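Local atomic coordinates of thylakoid lumenal 15 kDa protein 1, chloroplastic (Arabidopsis thaliana, PDB entry 3N90), a protein that is of unknown function but, in the chloroplast thylakoid lumen, folds through its C-terminal part, the piece described here, as a pentapeptide-repeat right-handed quadrilateral beta helix. Residues Q16-S19 with G20-F23; Q31-T35 with S36-Q40; A41-K44 with G45-L48; A51-D55 with A56-G60; D117-V120 with Y121-V125. The protein carries 2 engineered substitutions. All coordinates share one frame; numbering follows the deposited sequence.

Contact 1: residues Q16-S19 with G20-F23; sequences QDLS and GKDF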
loop_
_atom_site.group_PDB
_atom_site.type_symbol
_atom_site.label_atom_id
_atom_site.label_comp_id
_atom_site.label_asym_id
_atom_site.label_seq_id
_atom_site.Cartn_x
_atom_site.Cartn_y
_atom_site.Cartn_z
ATOM N N GLN A 16 14.535 -6.203 6.407
ATOM C CA GLN A 16 15.703 -5.618 5.734
ATOM C C GLN A 16 15.580 -4.109 5.592
ATOM O O GLN A 16 14.470 -3.567 5.568
ATOM C CB GLN A 16 15.860 -6.247 4.357
ATOM C CG GLN A 16 16.200 -7.739 4.405
ATOM C CD GLN A 16 17.533 -8.020 5.059
ATOM O OE1 GLN A 16 18.478 -7.253 4.924
ATOM N NE2 GLN A 16 17.613 -9.125 5.770
ATOM N N ASP A 17 16.725 -3.426 5.484
ATOM C CA ASP A 17 16.704 -2.015 5.144
ATOM C C ASP A 17 16.769 -1.882 3.638
ATOM O O ASP A 17 17.826 -2.110 3.037
ATOM C CB ASP A 17 17.873 -1.271 5.813
ATOM C CG ASP A 17 17.819 0.242 5.561
ATOM O OD1 ASP A 17 17.029 0.699 4.696
ATOM O OD2 ASP A 17 18.535 0.988 6.263
ATOM N N LEU A 18 15.624 -1.547 3.035
ATOM C CA LEU A 18 15.463 -1.440 1.609
ATOM C C LEU A 18 15.036 -0.030 1.239
ATOM O O LEU A 18 14.359 0.195 0.233
ATOM C CB LEU A 18 14.409 -2.469 1.123
ATOM C CG LEU A 18 14.784 -3.935 1.351
ATOM C CD1 LEU A 18 13.623 -4.843 0.905
ATOM C CD2 LEU A 18 16.059 -4.292 0.606
ATOM N N SER A 19 15.462 0.951 2.031
ATOM C CA SER A 19 15.144 2.332 1.695
ATOM C C SER A 19 15.665 2.658 0.272
ATOM O O SER A 19 16.758 2.207 -0.123
ATOM C CB SER A 19 15.756 3.320 2.683
ATOM O OG SER A 19 15.539 2.963 4.029
ATOM N N GLY A 20 14.853 3.397 -0.480
ATOM C CA GLY A 20 15.215 3.925 -1.787
ATOM C C GLY A 20 15.372 2.866 -2.856
ATOM O O GLY A 20 15.882 3.172 -3.938
ATOM N N LYS A 21 14.933 1.628 -2.589
ATOM C CA LYS A 21 15.114 0.562 -3.567
ATOM C C LYS A 21 14.014 0.570 -4.624
ATOM O O LYS A 21 12.860 0.981 -4.354
ATOM C CB LYS A 21 15.273 -0.813 -2.922
ATOM C CG LYS A 21 16.443 -0.949 -1.926
ATOM C CD LYS A 21 17.749 -0.422 -2.508
ATOM C CE LYS A 21 18.974 -1.041 -1.862
ATOM N NZ LYS A 21 20.146 -0.844 -2.794
ATOM N N ASP A 22 14.375 0.155 -5.839
ATOM C CA ASP A 22 13.428 0.230 -6.951
ATOM C C ASP A 22 12.827 -1.127 -7.288
ATOM O O ASP A 22 13.483 -2.004 -7.832
ATOM C CB ASP A 22 14.065 0.920 -8.180
ATOM C CG ASP A 22 13.044 1.281 -9.255
ATOM O OD1 ASP A 22 11.945 0.681 -9.288
ATOM O OD2 ASP A 22 13.342 2.180 -10.087
ATOM N N PHE A 23 11.558 -1.302 -6.907
ATOM C CA PHE A 23 10.807 -2.500 -7.202
ATOM C C PHE A 23 9.699 -2.241 -8.248
ATOM O O PHE A 23 8.792 -3.052 -8.388
ATOM C CB PHE A 23 10.136 -3.014 -5.923
ATOM C CG PHE A 23 11.092 -3.584 -4.898
ATOM C CD1 PHE A 23 11.566 -4.897 -5.018
ATOM C CD2 PHE A 23 11.536 -2.805 -3.817
ATOM C CE1 PHE A 23 12.461 -5.452 -4.054
ATOM C CE2 PHE A 23 12.434 -3.334 -2.876
ATOM C CZ PHE A 23 12.878 -4.673 -2.986
#

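Contact 2: residues Q31-T35 with S36-Q40; sequences QDFKT and SILRQ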
loop_
_atom_site.group_PDB
_atom_site.type_symbol
_atom_site.label_atom_id
_atom_site.label_comp_id
_atom_site.label_asym_id
_atom_site.label_seq_id
_atom_site.Cartn_x
_atom_site.Cartn_y
_atom_site.Cartn_z
ATOM N N GLN A 31 5.065 -11.419 -1.483
ATOM C CA GLN A 31 6.388 -11.036 -0.980
ATOM C C GLN A 31 6.286 -10.613 0.497
ATOM O O GLN A 31 5.327 -9.902 0.907
ATOM C CB GLN A 31 6.950 -9.898 -1.807
ATOM C CG GLN A 31 8.484 -9.806 -1.697
ATOM C CD GLN A 31 9.200 -11.003 -2.301
ATOM O OE1 GLN A 31 8.760 -11.548 -3.335
ATOM N NE2 GLN A 31 10.318 -11.422 -1.671
ATOM N N ASP A 32 7.271 -11.054 1.293
ATOM C CA ASP A 32 7.307 -10.798 2.731
ATOM C C ASP A 32 8.219 -9.571 2.989
ATOM O O ASP A 32 9.431 -9.677 2.974
ATOM C CB ASP A 32 7.846 -12.024 3.504
ATOM C CG ASP A 32 7.700 -11.882 5.022
ATOM O OD1 ASP A 32 7.302 -10.787 5.522
ATOM O OD2 ASP A 32 7.959 -12.873 5.754
ATOM N N PHE A 33 7.615 -8.413 3.192
ATOM C CA PHE A 33 8.354 -7.223 3.628
ATOM C C PHE A 33 8.061 -6.900 5.099
ATOM O O PHE A 33 8.177 -5.725 5.509
ATOM C CB PHE A 33 7.945 -5.994 2.801
ATOM C CG PHE A 33 8.358 -6.058 1.388
ATOM C CD1 PHE A 33 9.657 -5.725 1.005
ATOM C CD2 PHE A 33 7.439 -6.406 0.410
ATOM C CE1 PHE A 33 10.015 -5.753 -0.354
ATOM C CE2 PHE A 33 7.806 -6.462 -0.941
ATOM C CZ PHE A 33 9.069 -6.134 -1.332
ATOM N N LYS A 34 7.690 -7.901 5.902
ATOM C CA LYS A 34 7.434 -7.648 7.323
ATOM C C LYS A 34 8.633 -6.965 7.992
ATOM O O LYS A 34 9.767 -7.421 7.828
ATOM C CB LYS A 34 7.134 -8.962 8.058
ATOM C CG LYS A 34 6.952 -8.779 9.548
ATOM C CD LYS A 34 6.309 -10.079 10.076
ATOM C CE LYS A 34 6.245 -10.058 11.575
ATOM N NZ LYS A 34 6.098 -11.409 12.216
ATOM N N THR A 35 8.338 -5.886 8.706
ATOM C CA THR A 35 9.284 -5.092 9.502
ATOM C C THR A 35 10.525 -4.699 8.677
ATOM O O THR A 35 11.650 -4.607 9.216
ATOM C CB THR A 35 9.564 -5.718 10.927
ATOM O OG1 THR A 35 10.267 -4.794 11.778
ATOM C CG2 THR A 35 10.314 -7.086 10.876
ATOM N N SER A 36 10.312 -4.464 7.380
ATOM C CA SER A 36 11.378 -3.850 6.589
ATOM C C SER A 36 11.279 -2.331 6.559
ATOM O O SER A 36 10.218 -1.742 6.803
ATOM C CB SER A 36 11.403 -4.406 5.188
ATOM O OG SER A 36 11.873 -5.729 5.263
ATOM N N ILE A 37 12.419 -1.685 6.251
ATOM C CA ILE A 37 12.432 -0.249 6.031
ATOM C C ILE A 37 12.381 -0.021 4.528
ATOM O O ILE A 37 13.215 -0.536 3.767
ATOM C CB ILE A 37 13.714 0.429 6.611
ATOM C CG1 ILE A 37 13.924 0.071 8.078
ATOM C CG2 ILE A 37 13.571 1.943 6.431
ATOM C CD1 ILE A 37 15.232 0.700 8.653
ATOM N N LEU A 38 11.354 0.695 4.096
ATOM C CA LEU A 38 11.058 0.910 2.686
ATOM C C LEU A 38 10.854 2.389 2.368
ATOM O O LEU A 38 10.046 2.745 1.485
ATOM C CB LEU A 38 9.846 0.058 2.240
ATOM C CG LEU A 38 10.173 -1.435 2.115
ATOM C CD1 LEU A 38 8.872 -2.245 2.205
ATOM C CD2 LEU A 38 10.889 -1.696 0.815
ATOM N N ARG A 39 11.531 3.263 3.138
ATOM C CA ARG A 39 11.382 4.687 2.924
ATOM C C ARG A 39 11.849 5.024 1.524
ATOM O O ARG A 39 12.921 4.553 1.072
ATOM C CB ARG A 39 12.202 5.517 3.916
ATOM C CG ARG A 39 11.858 5.357 5.324
ATOM C CD ARG A 39 12.487 6.572 6.071
ATOM N NE ARG A 39 11.640 6.649 7.196
ATOM C CZ ARG A 39 11.158 7.682 7.823
ATOM N NH1 ARG A 39 11.428 8.981 7.555
ATOM N NH2 ARG A 39 10.356 7.341 8.783
ATOM N N GLN A 40 11.024 5.815 0.851
ATOM C CA GLN A 40 11.244 6.225 -0.544
ATOM C C GLN A 40 11.376 5.088 -1.555
ATOM O O GLN A 40 11.926 5.292 -2.640
ATOM C CB GLN A 40 12.502 7.103 -0.643
ATOM C CG GLN A 40 12.451 8.370 0.154
ATOM C CD GLN A 40 12.877 8.233 1.615
ATOM O OE1 GLN A 40 13.894 7.598 1.945
ATOM N NE2 GLN A 40 12.109 8.860 2.498
#

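Contact 3: residues A41-K44 with G45-L48; sequences ANFK and GAKL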
loop_
_atom_site.group_PDB
_atom_site.type_symbol
_atom_site.label_atom_id
_atom_site.label_comp_id
_atom_site.label_asym_id
_atom_site.label_seq_id
_atom_site.Cartn_x
_atom_site.Cartn_y
_atom_site.Cartn_z
ATOM N N ALA A 41 10.911 3.884 -1.211
ATOM C CA ALA A 41 11.024 2.753 -2.121
ATOM C C ALA A 41 10.060 2.985 -3.264
ATOM O O ALA A 41 9.038 3.633 -3.082
ATOM C CB ALA A 41 10.703 1.428 -1.436
ATOM N N ASN A 42 10.387 2.429 -4.424
ATOM C CA ASN A 42 9.554 2.537 -5.611
ATOM C C ASN A 42 8.839 1.226 -5.920
ATOM O O ASN A 42 9.463 0.245 -6.345
ATOM C CB ASN A 42 10.429 2.929 -6.808
ATOM C CG ASN A 42 9.614 3.339 -8.035
ATOM O OD1 ASN A 42 8.390 3.264 -8.047
ATOM N ND2 ASN A 42 10.324 3.766 -9.084
ATOM N N PHE A 43 7.531 1.186 -5.652
ATOM C CA PHE A 43 6.691 0.038 -6.040
ATOM C C PHE A 43 5.684 0.410 -7.126
ATOM O O PHE A 43 4.651 -0.222 -7.231
ATOM C CB PHE A 43 5.891 -0.527 -4.846
ATOM C CG PHE A 43 6.752 -1.180 -3.762
ATOM C CD1 PHE A 43 7.183 -2.500 -3.904
ATOM C CD2 PHE A 43 7.133 -0.469 -2.631
ATOM C CE1 PHE A 43 7.947 -3.138 -2.932
ATOM C CE2 PHE A 43 7.937 -1.095 -1.632
ATOM C CZ PHE A 43 8.341 -2.437 -1.805
ATOM N N LYS A 44 5.966 1.444 -7.912
ATOM C CA LYS A 44 4.952 1.902 -8.879
ATOM C C LYS A 44 4.565 0.773 -9.824
ATOM O O LYS A 44 5.442 0.138 -10.407
ATOM C CB LYS A 44 5.460 3.116 -9.668
ATOM C CG LYS A 44 4.462 3.610 -10.725
ATOM C CD LYS A 44 4.860 4.992 -11.227
ATOM C CE LYS A 44 3.729 5.586 -12.053
ATOM N NZ LYS A 44 4.016 6.987 -12.423
ATOM N N GLY A 45 3.270 0.482 -9.924
ATOM C CA GLY A 45 2.762 -0.607 -10.782
ATOM C C GLY A 45 3.216 -2.005 -10.439
ATOM O O GLY A 45 3.088 -2.929 -11.265
ATOM N N ALA A 46 3.774 -2.189 -9.233
ATOM C CA ALA A 46 4.162 -3.514 -8.802
ATOM C C ALA A 46 2.928 -4.400 -8.559
ATOM O O ALA A 46 1.824 -3.905 -8.286
ATOM C CB ALA A 46 5.019 -3.458 -7.560
ATOM N N LYS A 47 3.119 -5.705 -8.679
ATOM C CA LYS A 47 2.055 -6.645 -8.396
ATOM C C LYS A 47 2.338 -7.251 -7.028
ATOM O O LYS A 47 3.281 -8.045 -6.829
ATOM C CB LYS A 47 1.889 -7.711 -9.498
ATOM C CG LYS A 47 1.755 -7.183 -10.913
ATOM C CD LYS A 47 0.647 -6.134 -11.081
ATOM C CE LYS A 47 0.450 -5.733 -12.559
ATOM N NZ LYS A 47 -0.931 -5.188 -12.780
ATOM N N LEU A 48 1.537 -6.817 -6.054
ATOM C CA LEU A 48 1.788 -7.141 -4.654
ATOM C C LEU A 48 0.576 -7.830 -3.996
ATOM O O LEU A 48 0.319 -7.670 -2.786
ATOM C CB LEU A 48 2.125 -5.853 -3.887
ATOM C CG LEU A 48 3.542 -5.285 -4.129
ATOM C CD1 LEU A 48 3.606 -3.782 -3.998
ATOM C CD2 LEU A 48 4.467 -5.978 -3.134
#

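Contact 4: residues A51-D55 with A56-G60; sequences ASFFD and ADLTG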
loop_
_atom_site.group_PDB
_atom_site.type_symbol
_atom_site.label_atom_id
_atom_site.label_comp_id
_atom_site.label_asym_id
_atom_site.label_seq_id
_atom_site.Cartn_x
_atom_site.Cartn_y
_atom_site.Cartn_z
ATOM N N ALA A 51 0.860 -9.506 -0.438
ATOM C CA ALA A 51 2.192 -9.157 0.129
ATOM C C ALA A 51 2.026 -8.729 1.584
ATOM O O ALA A 51 0.955 -8.236 1.949
ATOM C CB ALA A 51 2.841 -8.017 -0.696
ATOM N N SER A 52 3.057 -8.900 2.420
ATOM C CA SER A 52 2.985 -8.441 3.805
ATOM C C SER A 52 3.864 -7.199 3.960
ATOM O O SER A 52 5.061 -7.266 3.674
ATOM C CB SER A 52 3.467 -9.483 4.801
ATOM O OG SER A 52 3.462 -8.973 6.135
ATOM N N PHE A 53 3.253 -6.112 4.389
ATOM C CA PHE A 53 4.006 -4.887 4.863
ATOM C C PHE A 53 3.787 -4.724 6.375
ATOM O O PHE A 53 3.848 -3.612 6.907
ATOM C CB PHE A 53 3.551 -3.641 4.103
ATOM C CG PHE A 53 3.927 -3.682 2.633
ATOM C CD1 PHE A 53 5.233 -3.406 2.231
ATOM C CD2 PHE A 53 2.981 -4.035 1.665
ATOM C CE1 PHE A 53 5.570 -3.455 0.868
ATOM C CE2 PHE A 53 3.314 -4.094 0.324
ATOM C CZ PHE A 53 4.611 -3.790 -0.076
ATOM N N PHE A 54 3.604 -5.849 7.059
ATOM C CA PHE A 54 3.306 -5.851 8.481
ATOM C C PHE A 54 4.409 -5.109 9.274
ATOM O O PHE A 54 5.555 -5.547 9.283
ATOM C CB PHE A 54 3.202 -7.283 9.014
ATOM C CG PHE A 54 2.768 -7.354 10.447
ATOM C CD1 PHE A 54 1.405 -7.545 10.753
ATOM C CD2 PHE A 54 3.679 -7.214 11.493
ATOM C CE1 PHE A 54 0.959 -7.608 12.076
ATOM C CE2 PHE A 54 3.232 -7.284 12.843
ATOM C CZ PHE A 54 1.858 -7.477 13.116
ATOM N N ASP A 55 4.057 -3.991 9.903
ATOM C CA ASP A 55 5.033 -3.181 10.663
ATOM C C ASP A 55 6.227 -2.713 9.818
ATOM O O ASP A 55 7.304 -2.442 10.387
ATOM C CB ASP A 55 5.574 -3.940 11.878
ATOM C CG ASP A 55 5.617 -3.067 13.145
ATOM O OD1 ASP A 55 5.554 -1.826 13.046
ATOM O OD2 ASP A 55 5.609 -3.661 14.241
ATOM N N ALA A 56 6.057 -2.638 8.499
ATOM C CA ALA A 56 7.048 -1.987 7.624
ATOM C C ALA A 56 6.993 -0.469 7.728
ATOM O O ALA A 56 5.991 0.111 8.141
ATOM C CB ALA A 56 6.932 -2.457 6.140
ATOM N N ASP A 57 8.083 0.178 7.346
ATOM C CA ASP A 57 8.098 1.634 7.248
ATOM C C ASP A 57 8.109 2.025 5.794
ATOM O O ASP A 57 9.094 1.827 5.076
ATOM C CB ASP A 57 9.322 2.216 7.974
ATOM C CG ASP A 57 9.370 3.744 7.928
ATOM O OD1 ASP A 57 8.453 4.381 7.372
ATOM O OD2 ASP A 57 10.342 4.312 8.494
ATOM N N LEU A 58 6.971 2.548 5.341
ATOM C CA LEU A 58 6.802 2.867 3.922
ATOM C C LEU A 58 6.925 4.362 3.630
ATOM O O LEU A 58 6.561 4.824 2.536
ATOM C CB LEU A 58 5.447 2.306 3.406
ATOM C CG LEU A 58 5.517 0.800 3.083
ATOM C CD1 LEU A 58 4.149 0.107 3.194
ATOM C CD2 LEU A 58 6.128 0.582 1.658
ATOM N N THR A 59 7.422 5.120 4.601
ATOM C CA THR A 59 7.352 6.568 4.515
ATOM C C THR A 59 7.861 7.078 3.159
ATOM O O THR A 59 8.982 6.737 2.748
ATOM C CB THR A 59 8.179 7.218 5.654
ATOM O OG1 THR A 59 7.584 6.881 6.909
ATOM C CG2 THR A 59 8.177 8.748 5.466
ATOM N N GLY A 60 7.035 7.842 2.443
ATOM C CA GLY A 60 7.459 8.399 1.138
ATOM C C GLY A 60 7.563 7.462 -0.055
ATOM O O GLY A 60 8.053 7.858 -1.139
HETATM O O HOH W 1 6.404 0.572 11.323
#

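Contact 5: residues D117-V120 with Y121-V125; sequences DQRV and YLCKV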
loop_
_atom_site.group_PDB
_atom_site.type_symbol
_atom_site.label_atom_id
_atom_site.label_comp_id
_atom_site.label_asym_id
_atom_site.label_seq_id
_atom_site.Cartn_x
_atom_site.Cartn_y
_atom_site.Cartn_z
ATOM N N ASP A 117 -11.997 5.922 13.350
ATOM C CA ASP A 117 -10.964 6.953 13.262
ATOM C C ASP A 117 -10.132 6.921 11.970
ATOM O O ASP A 117 -9.758 7.963 11.454
ATOM C CB ASP A 117 -10.044 6.972 14.497
ATOM C CG ASP A 117 -9.157 5.729 14.622
ATOM O OD1 ASP A 117 -7.923 5.860 14.377
ATOM O OD2 ASP A 117 -9.678 4.650 15.001
ATOM N N GLN A 118 -9.833 5.708 11.480
ATOM C CA GLN A 118 -9.131 5.528 10.210
ATOM C C GLN A 118 -10.013 5.990 9.045
ATOM O O GLN A 118 -9.538 6.686 8.132
ATOM C CB GLN A 118 -8.754 4.060 9.986
ATOM C CG GLN A 118 -7.848 3.482 11.032
ATOM C CD GLN A 118 -7.592 2.012 10.819
ATOM O OE1 GLN A 118 -8.528 1.203 10.688
ATOM N NE2 GLN A 118 -6.315 1.650 10.766
ATOM N N ARG A 119 -11.289 5.600 9.076
ATOM C CA ARG A 119 -12.221 6.021 8.028
ATOM C C ARG A 119 -12.390 7.552 8.034
ATOM O O ARG A 119 -12.442 8.192 6.978
ATOM C CB ARG A 119 -13.556 5.276 8.128
ATOM C CG ARG A 119 -14.461 5.491 6.938
ATOM C CD ARG A 119 -15.713 4.620 6.977
ATOM N NE ARG A 119 -15.457 3.275 7.493
ATOM C CZ ARG A 119 -15.195 2.188 6.765
ATOM N NH1 ARG A 119 -15.120 2.233 5.433
ATOM N NH2 ARG A 119 -14.982 1.035 7.391
ATOM N N VAL A 120 -12.439 8.139 9.227
ATOM C CA VAL A 120 -12.573 9.590 9.327
ATOM C C VAL A 120 -11.403 10.317 8.665
ATOM O O VAL A 120 -11.617 11.266 7.899
ATOM C CB VAL A 120 -12.738 10.063 10.808
ATOM C CG1 VAL A 120 -12.614 11.548 10.897
ATOM C CG2 VAL A 120 -14.092 9.621 11.345
ATOM N N TYR A 121 -10.174 9.864 8.922
ATOM C CA TYR A 121 -9.014 10.514 8.352
ATOM C C TYR A 121 -8.962 10.321 6.828
ATOM O O TYR A 121 -8.786 11.259 6.044
ATOM C CB TYR A 121 -7.669 10.019 8.963
ATOM C CG TYR A 121 -6.543 10.733 8.244
ATOM C CD1 TYR A 121 -6.300 12.099 8.491
ATOM C CD2 TYR A 121 -5.797 10.105 7.216
ATOM C CE1 TYR A 121 -5.325 12.801 7.787
ATOM C CE2 TYR A 121 -4.816 10.826 6.498
ATOM C CZ TYR A 121 -4.588 12.168 6.800
ATOM O OH TYR A 121 -3.621 12.880 6.111
ATOM N N LEU A 122 -9.084 9.062 6.424
ATOM C CA LEU A 122 -8.976 8.744 5.010
ATOM C C LEU A 122 -10.025 9.499 4.188
ATOM O O LEU A 122 -9.714 9.989 3.095
ATOM C CB LEU A 122 -9.106 7.227 4.796
ATOM C CG LEU A 122 -7.870 6.429 5.242
ATOM C CD1 LEU A 122 -8.143 4.937 5.171
ATOM C CD2 LEU A 122 -6.636 6.774 4.451
ATOM N N CYS A 123 -11.235 9.612 4.741
ATOM C CA CYS A 123 -12.353 10.313 4.074
ATOM C C CYS A 123 -12.130 11.816 3.961
ATOM O O CYS A 123 -12.772 12.458 3.123
ATOM C CB CYS A 123 -13.664 10.046 4.780
ATOM S SG CYS A 123 -14.318 8.407 4.432
ATOM N N LYS A 124 -11.247 12.376 4.795
ATOM C CA LYS A 124 -10.891 13.784 4.680
ATOM C C LYS A 124 -10.029 14.002 3.485
ATOM O O LYS A 124 -9.983 15.112 2.953
ATOM C CB LYS A 124 -10.093 14.293 5.891
ATOM C CG LYS A 124 -10.947 14.545 7.091
ATOM C CD LYS A 124 -10.086 14.909 8.281
ATOM C CE LYS A 124 -10.973 15.081 9.512
ATOM N NZ LYS A 124 -10.106 15.152 10.695
ATOM N N VAL A 125 -9.268 12.977 3.101
ATOM C CA VAL A 125 -8.324 13.179 2.009
ATOM C C VAL A 125 -8.713 12.384 0.759
ATOM O O VAL A 125 -7.960 12.422 -0.216
ATOM C CB VAL A 125 -6.847 12.848 2.423
ATOM C CG1 VAL A 125 -6.284 13.887 3.421
ATOM C CG2 VAL A 125 -6.747 11.435 2.964
#

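Contact 1: residues Q16-S19 with G20-F23
Leu18 and Phe23 carry the close-packed side of this local contact: methyl CD1 of the leucine comes within 4.0 Å of CZ, at the far end of the phenylalanine ring, and the two side chains cross at about a right angle. Both are buried. Around the Phe23 ring the packing continues with other aromatic residues, Tyr8 and Phe33 meeting it edge-to-face and Phe43 with its plane almost parallel, while Leu18 also touches Leu38 of the following coil. Between the two residues the chain makes a type II beta turn from Leu18 to Lys21, one of the corners by which a quadrilateral beta helix changes direction. Lys21 N closes it on Leu18 O at 3.2 Å, the donor standing above the carbonyl plane. Gly20 sits in the turn with positive phi (68°), where a CB would run into the carbonyl carbon of Ser19. The outer side is looser and polar. Lys21 lays its CG against Leu18 O at 3.2 Å; a bend at chi2 (-50°) then leads the rest of the chain away from the turn. Asp17, exposed, forms an Asx turn, its OD1 taking the backbone N of Ser19 at 3.1 Å nearly along the C-O direction. Ser19 OG lies 2.8 Å from the same Asp17 OD1.

Contact 2: residues Q31-T35 with S36-Q40
Phe33 and Leu38, five residues apart, touch through one methyl group of the leucine. Leu38 CD1 is 3.8 Å from Phe33 CD1 and 3.9 Å from Phe33 CB, packing obliquely where the ring joins its stem. Similar first torsions contribute to the meeting: in each residue CG stands anti to the carbonyl carbon, beside the backbone N (chi1 -68° in Phe33, -73° in Leu38), and the two side chains reach the same interior, crossing at about a right angle. Ser36, between them, adopts a similar first torsion, but its buried hydroxyl is engaged elsewhere, hydrogen-bonded to Thr13 O and to the backbone N of Gln16, so that a polar atom beside an apolar core is satisfied by the end of helix 10-13 and the residues that follow it. Its CB rests 3.5 Å from Phe33 O, the carbonyl that accepts Ser36 N at 3.1 Å. At the two central positions of the turn the side chains point away: Lys34 stretches out fully extended, and Thr35 takes the positive-phi position (51°). Asp32 bends its carboxylate forward, OD1 receiving Lys34 N at 2.9 Å on its anti side, an Asx turn. Ile37 points outward, and Arg39 reaches the next coil in a salt bridge with Asp57. Inward central residues separated by five, joined across a type II turn from Phe33 to Ser36, are the hallmark of the pentapeptide-repeat beta helix.

Contact 3: residues A41-K44 with G45-L48
Phe43 O accepts the backbone N of Ala46 at 2.9 Å (N-H...O 162°), closing a type II beta turn in which Gly45 takes the positive-phi position. A CB at Gly45 would fall only 3.0 Å from Lys44 O, a clash that the missing side chain avoids. Ala46 turns its methyl inward, at the edge of the Phe43 ring and near its plane, with CB 4.1 Å from Phe43 CB. Leu48 comes from further along the chain: its CD1 reaches Phe43 CD1 at 3.8 Å, obliquely to the ring, and the two side chains cross at about a right angle. Lys44 does the reverse, running extended and outward from the corner, while its backbone N is held by Asn42 OD1 at 3.0 Å in an Asx turn. Phe43 belongs to the larger aromatic interior of the pentapeptide-repeat helix, its ring edge-to-face with Phe33 and its side chain packed on Leu63. The chemistry is thus divided by side: inside, methyl, isobutyl and phenyl groups meet by dispersion and hydrophobic burial, whereas two amide N-H groups of the turn, those of Ala46 and Lys44, are taken up by hydrogen bonds to Phe43 O and Asn42 OD1, and the lysine's charge is left at the exposed exterior.

Contact 4: residues A51-D55 with A56-G60
Phe53 presents its ring to two apolar neighbours along the chain: Ala56 CB stands at the ring edge, near its plane, and Leu58 approaches obliquely, Leu58 CD1 lying 3.8 Å from Phe53 CD1 and Leu58 CD2 4.2 Å from Phe53 CE1. The rings of Phe33 and Phe73 meet it nearly parallel, from the coils before and after. A second flat group, the Asp57 carboxylate, is gripped outside: OD1 offers its syn lone pair to Thr59 OG1 at 2.7 Å and takes Thr59 N from above the plane at 3.0 Å, an Asx turn. Ser52 OG accepts Phe54 N in an ST turn. The type II turn from Phe53 to Ala56 is closed by Ala56 N on Phe53 O at 2.9 Å. Replacing Phe53 by an alanine is likely to open a gap beside Leu58 and Ala56 and to take from the Phe33 and Phe73 rings the one between them. No regular helix or strand adjoins the turn; it is one corner of a pentapeptide-repeat coil between helix 10-13 and helix 116-125, joined by backbone hydrogen bonds from Ser52 to Phe33 on one coil and from Phe53 to Asp72 on the other.

Contact 5: residues D117-V120 with Y121-V125
Arg119 O takes the backbone N of Cys123 at 2.9 Å and Gln118 O that of Leu122 at 3.0 Å, the latter nearly straight at 170°. Asp117 O to Tyr121 N follows at 3.2 Å, and Val120 O receives Lys124 N. These i to i+4 bonds are those of an alpha helix, the last of them weak. The polar side-chain ends are tied elsewhere: Asp117 forms a salt bridge with Arg115, Gln118 bonds Arg115 N and Met93 O, Arg119 NH1 reaches Leu141 O, and Tyr121 OH meets Gly101 N. Packing along the helix is modest. Arg119 sets CG anti to the backbone N (chi1 -170°), which brings that methylene beside Cys123 SG at 3.8 Å before a bend at chi3 takes the guanidinium away. Val120 and Lys124 lie alongside one another on the exposed face, pointing the same way, with Val120 CG1 4.1 Å from Lys124 CE. Leu122, the buried residue here, lays its CG against Gln118 O at 3.3 Å, and its side chain packs on Phe99, Leu114 and Leu141. Helix 116-125 follows the pentapeptide coils at their C-terminal end; the disulfide from Cys123 to Cys143 fastens it to the terminal segment, and Cys123 O accepts a hydrogen bond from Arg138 on helix 137-140.

Contacts 1 to 4 are variants of one unit, a type II turn with inward residues five apart, whereas contact 5 is helix at the surface. Contact 3 has the largely buried setting, though all four have an exposed residue at or beside the turn. Neighbouring coils dock through probable backbone hydrogen bonds: Leu18 N to Ile37 O joins contacts 1 and 2, Leu38 N to Asp57 O contacts 2 and 4, Phe23 N to Asn42 O contacts 1 and 3. Phe33, Phe43 and Phe53 unite contacts 2, 3 and 4 inside. Contact 5, its centre about 19 Å from that of contact 4, touches none of them; built on alpha-helical backbone bonds, with a disulfide to Cys143, it has no stacked phenylalanines.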